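Local coordinates for chromosomal replication initiator protein DnaA (Aquifex aeolicus, PDB 1L8Q) that probably initiates and regulates chromosomal replication, binding the origin in its ATP-bound form, with an AAA+ domain for nucleotide and oligomerisation and a separate domain for double-stranded DNA, at residues P39-K50 with R155-L166. Numbering follows the deposited sequence.
Sequences PIFIYGSVGTGK and RFEGGILVEIEL. With ADP (adenosine-5'-diphosphate), chain C.
Phe156, near the end of helix 150-157, meets the ring of Phe41. The rings cross obliquely, their planes at 40°, and come nearest at Phe156 CD2 and Phe41 CE2. Phe41 CG lies anti to the backbone N (chi1 -171°), which carries the ring to this helix. A side chain on Gly159 would run into Pro39 O, which accepts a hydrogen bond from Ile160 N at 2.9 Å. Ile160 O in turn accepts one from Phe41 N. Ile160 CG2 lies beside Ile40 CG1 at 3.7 Å, and both residues also pack on helix 20-31. On the other face of the sheet, Leu161 CD1 touches Phe41 CB. Val162 N hydrogen-bonds Phe41 O, and Tyr43 N hydrogen-bonds Val162 O, both at 3.1 Å. Strand 160-163 thus pairs in parallel with strand 40-43, which runs into the P-loop (Walker A), and is the edge strand of the five-stranded AAA+ sheet, order 2-3-4-1-5. Glu163 lies over one face of the Tyr43 ring, its CA in a CH-pi contact 3.8 Å from the centroid and its CB touching CZ. His141 meets the same ring edge-to-face. With an alanine here, Glu163 CA and CB would probably lose the ring face they lie on, and His141 an edge-to-face partner. Ile164 N hydrogen-bonds Tyr43 O at 2.7 Å, while a water links Ile164 O to Ser45 N. Ile164 CG2 packs against Ile42 CG2 and Lys50 CG. Lys50 bends at chi3 and chi4, bringing NZ to 2.7 Å from ADP O2B; NZ also hydrogen-bonds Gly44 O from above the carbonyl plane. Thr48 N and Lys50 N also donate to O2B, Gly47 N to O3B. Leu166 CD2 rests near Gly47 O, and its CD1 is 3.7 Å from ADP N7.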
# COMPACT_ATOMS: atom_id res chain seq x y z
N PRO A 39 4.96 -11.44 -20.82
CA PRO A 39 3.89 -11.16 -19.88
C PRO A 39 3.64 -9.67 -19.73
O PRO A 39 4.37 -8.83 -20.26
CB PRO A 39 4.46 -11.66 -18.56
CG PRO A 39 5.95 -11.66 -18.75
CD PRO A 39 6.28 -11.45 -20.18
N ILE A 40 2.58 -9.36 -18.98
CA ILE A 40 2.29 -8.02 -18.53
C ILE A 40 2.66 -7.99 -17.06
O ILE A 40 2.22 -8.85 -16.31
CB ILE A 40 0.81 -7.73 -18.66
CG1 ILE A 40 0.40 -7.65 -20.12
CG2 ILE A 40 0.45 -6.42 -17.96
CD1 ILE A 40 -1.06 -7.46 -20.29
N PHE A 41 3.45 -7.00 -16.65
CA PHE A 41 3.88 -6.90 -15.26
C PHE A 41 3.50 -5.53 -14.75
O PHE A 41 4.12 -4.54 -15.13
CB PHE A 41 5.39 -7.06 -15.19
CG PHE A 41 5.93 -7.18 -13.82
CD1 PHE A 41 6.02 -6.07 -12.98
CD2 PHE A 41 6.40 -8.40 -13.35
CE1 PHE A 41 6.54 -6.19 -11.70
CE2 PHE A 41 6.94 -8.53 -12.07
CZ PHE A 41 7.01 -7.42 -11.25
N ILE A 42 2.46 -5.47 -13.92
CA ILE A 42 2.00 -4.20 -13.38
C ILE A 42 2.59 -3.94 -12.00
O ILE A 42 2.59 -4.82 -11.15
CB ILE A 42 0.48 -4.22 -13.26
CG1 ILE A 42 -0.16 -4.34 -14.63
CG2 ILE A 42 -0.02 -2.96 -12.55
CD1 ILE A 42 -1.61 -4.83 -14.56
N TYR A 43 3.08 -2.73 -11.76
CA TYR A 43 3.61 -2.39 -10.44
C TYR A 43 3.22 -0.98 -9.97
O TYR A 43 3.06 -0.05 -10.75
CB TYR A 43 5.12 -2.58 -10.38
CG TYR A 43 5.88 -1.61 -11.22
CD1 TYR A 43 6.50 -0.50 -10.65
CD2 TYR A 43 5.99 -1.79 -12.58
CE1 TYR A 43 7.20 0.39 -11.41
CE2 TYR A 43 6.69 -0.92 -13.36
CZ TYR A 43 7.30 0.18 -12.77
OH TYR A 43 8.02 1.05 -13.56
N GLY A 44 3.08 -0.86 -8.65
CA GLY A 44 2.70 0.38 -8.04
C GLY A 44 2.52 0.18 -6.55
O GLY A 44 2.46 -0.95 -6.04
N SER A 45 2.39 1.28 -5.84
CA SER A 45 2.28 1.22 -4.40
C SER A 45 0.90 0.73 -3.98
O SER A 45 -0.02 0.63 -4.80
CB SER A 45 2.54 2.59 -3.82
OG SER A 45 1.45 3.43 -4.15
N VAL A 46 0.74 0.46 -2.69
CA VAL A 46 -0.52 -0.04 -2.17
C VAL A 46 -1.75 0.81 -2.51
O VAL A 46 -1.72 2.03 -2.44
CB VAL A 46 -0.46 -0.23 -0.61
CG1 VAL A 46 -1.81 -0.56 -0.07
CG2 VAL A 46 0.50 -1.37 -0.26
N GLY A 47 -2.85 0.13 -2.85
CA GLY A 47 -4.12 0.79 -3.09
C GLY A 47 -4.07 1.59 -4.35
O GLY A 47 -4.57 2.69 -4.43
N THR A 48 -3.51 1.00 -5.38
CA THR A 48 -3.24 1.73 -6.57
C THR A 48 -3.95 1.17 -7.79
O THR A 48 -3.90 1.76 -8.87
CB THR A 48 -1.74 1.76 -6.75
OG1 THR A 48 -1.25 3.08 -6.43
CG2 THR A 48 -1.37 1.57 -8.19
N GLY A 49 -4.62 0.04 -7.61
CA GLY A 49 -5.39 -0.57 -8.68
C GLY A 49 -4.90 -1.92 -9.18
O GLY A 49 -5.56 -2.54 -10.02
N LYS A 50 -3.76 -2.38 -8.68
CA LYS A 50 -3.19 -3.64 -9.15
C LYS A 50 -4.16 -4.83 -9.04
O LYS A 50 -4.46 -5.49 -10.03
CB LYS A 50 -1.86 -3.94 -8.42
CG LYS A 50 -0.84 -2.81 -8.54
CD LYS A 50 0.47 -3.13 -7.81
CE LYS A 50 0.22 -3.59 -6.38
NZ LYS A 50 -0.20 -2.49 -5.46
N ARG A 155 12.82 -12.86 -17.86
CA ARG A 155 11.57 -13.21 -18.48
C ARG A 155 10.54 -12.08 -18.32
O ARG A 155 9.93 -11.66 -19.30
CB ARG A 155 11.05 -14.54 -17.95
CG ARG A 155 11.87 -15.72 -18.43
CD ARG A 155 11.30 -16.40 -19.66
NE ARG A 155 12.08 -17.56 -20.08
CZ ARG A 155 11.59 -18.53 -20.84
NH1 ARG A 155 10.32 -18.45 -21.25
NH2 ARG A 155 12.35 -19.57 -21.20
N PHE A 156 10.36 -11.58 -17.11
CA PHE A 156 9.40 -10.52 -16.92
C PHE A 156 9.81 -9.37 -17.84
O PHE A 156 8.98 -8.69 -18.45
CB PHE A 156 9.41 -10.02 -15.47
CG PHE A 156 9.06 -11.07 -14.44
CD1 PHE A 156 8.46 -12.26 -14.79
CD2 PHE A 156 9.36 -10.85 -13.10
CE1 PHE A 156 8.13 -13.20 -13.83
CE2 PHE A 156 9.03 -11.79 -12.14
CZ PHE A 156 8.42 -12.97 -12.50
N GLU A 157 11.10 -9.14 -17.96
CA GLU A 157 11.54 -7.98 -18.68
C GLU A 157 11.42 -8.13 -20.18
O GLU A 157 11.58 -7.16 -20.93
CB GLU A 157 12.91 -7.55 -18.23
CG GLU A 157 12.82 -6.60 -17.05
CD GLU A 157 14.12 -6.44 -16.32
OE1 GLU A 157 15.17 -6.83 -16.89
OE2 GLU A 157 14.10 -5.92 -15.18
N GLY A 158 11.08 -9.34 -20.61
CA GLY A 158 10.86 -9.59 -22.01
C GLY A 158 9.47 -9.14 -22.40
O GLY A 158 9.13 -9.01 -23.57
N GLY A 159 8.63 -8.87 -21.41
CA GLY A 159 7.27 -8.47 -21.72
C GLY A 159 7.02 -6.97 -21.71
O GLY A 159 7.77 -6.19 -22.31
N ILE A 160 5.95 -6.57 -21.04
CA ILE A 160 5.64 -5.15 -20.87
C ILE A 160 5.47 -4.78 -19.41
O ILE A 160 4.67 -5.39 -18.68
CB ILE A 160 4.41 -4.72 -21.72
CG1 ILE A 160 4.13 -3.23 -21.52
CG2 ILE A 160 3.19 -5.55 -21.40
CD1 ILE A 160 3.46 -2.55 -22.72
N LEU A 161 6.25 -3.81 -18.97
CA LEU A 161 6.23 -3.36 -17.58
C LEU A 161 5.53 -2.03 -17.51
O LEU A 161 5.93 -1.09 -18.19
CB LEU A 161 7.65 -3.16 -17.07
CG LEU A 161 8.42 -4.37 -16.58
CD1 LEU A 161 8.04 -5.61 -17.34
CD2 LEU A 161 9.94 -4.12 -16.60
N VAL A 162 4.51 -1.91 -16.69
CA VAL A 162 3.80 -0.65 -16.57
C VAL A 162 3.53 -0.25 -15.12
O VAL A 162 2.89 -0.97 -14.36
CB VAL A 162 2.49 -0.64 -17.37
CG1 VAL A 162 2.70 -1.27 -18.72
CG2 VAL A 162 1.46 -1.40 -16.65
N GLU A 163 4.02 0.91 -14.74
CA GLU A 163 3.80 1.45 -13.42
C GLU A 163 2.37 1.95 -13.30
O GLU A 163 1.83 2.48 -14.24
CB GLU A 163 4.77 2.61 -13.20
CG GLU A 163 4.76 3.21 -11.82
CD GLU A 163 5.95 4.15 -11.61
OE1 GLU A 163 6.56 4.56 -12.64
OE2 GLU A 163 6.28 4.46 -10.43
N ILE A 164 1.75 1.79 -12.15
CA ILE A 164 0.39 2.27 -11.98
C ILE A 164 0.29 3.20 -10.79
O ILE A 164 0.92 2.98 -9.75
CB ILE A 164 -0.57 1.07 -11.85
CG1 ILE A 164 -2.01 1.52 -11.83
CG2 ILE A 164 -0.24 0.23 -10.63
CD1 ILE A 164 -2.94 0.39 -11.63
N GLU A 165 -0.45 4.28 -10.95
CA GLU A 165 -0.60 5.27 -9.88
C GLU A 165 -2.05 5.69 -9.72
O GLU A 165 -2.83 5.67 -10.67
CB GLU A 165 0.26 6.54 -10.14
CG GLU A 165 1.71 6.45 -9.67
CD GLU A 165 2.66 7.42 -10.40
OE1 GLU A 165 3.85 7.50 -10.00
OE2 GLU A 165 2.25 8.09 -11.39
N LEU A 166 -2.40 6.07 -8.50
CA LEU A 166 -3.71 6.61 -8.23
C LEU A 166 -3.58 8.11 -8.08
O LEU A 166 -3.30 8.61 -7.01
CB LEU A 166 -4.28 6.01 -6.97
CG LEU A 166 -5.79 6.17 -6.86
CD1 LEU A 166 -6.45 5.15 -7.76
CD2 LEU A 166 -6.25 5.98 -5.44
PB ADP C . -3.71 -2.60 -4.82
O1B ADP C . -4.02 -4.03 -5.28
O2B ADP C . -2.81 -1.83 -5.74
O3B ADP C . -3.35 -2.51 -3.37
PA ADP C . -6.43 -2.61 -5.15
O1A ADP C . -6.55 -3.13 -6.57
O2A ADP C . -6.48 -3.71 -4.10
O3A ADP C . -5.07 -1.80 -4.95
O5' ADP C . -7.54 -1.50 -4.89
C5' ADP C . -7.69 -0.91 -3.61
C4' ADP C . -9.11 -0.40 -3.56
O4' ADP C . -9.24 0.81 -4.33
C3' ADP C . -10.03 -1.41 -4.22
O3' ADP C . -11.26 -1.31 -3.52
C2' ADP C . -10.16 -0.88 -5.63
O2' ADP C . -11.33 -1.27 -6.33
C1' ADP C . -10.12 0.61 -5.43
N9 ADP C . -9.56 1.19 -6.66
C8 ADP C . -8.25 1.21 -7.01
N7 ADP C . -8.10 1.83 -8.22
C5 ADP C . -9.32 2.19 -8.65
C6 ADP C . -9.87 2.86 -9.83
N6 ADP C . -9.07 3.29 -10.83
N1 ADP C . -11.19 3.04 -9.89
C2 ADP C . -12.02 2.63 -8.91
N3 ADP C . -11.57 2.01 -7.80
C4 ADP C . -10.27 1.77 -7.62
O HOH W 1 2.76 3.68 -7.87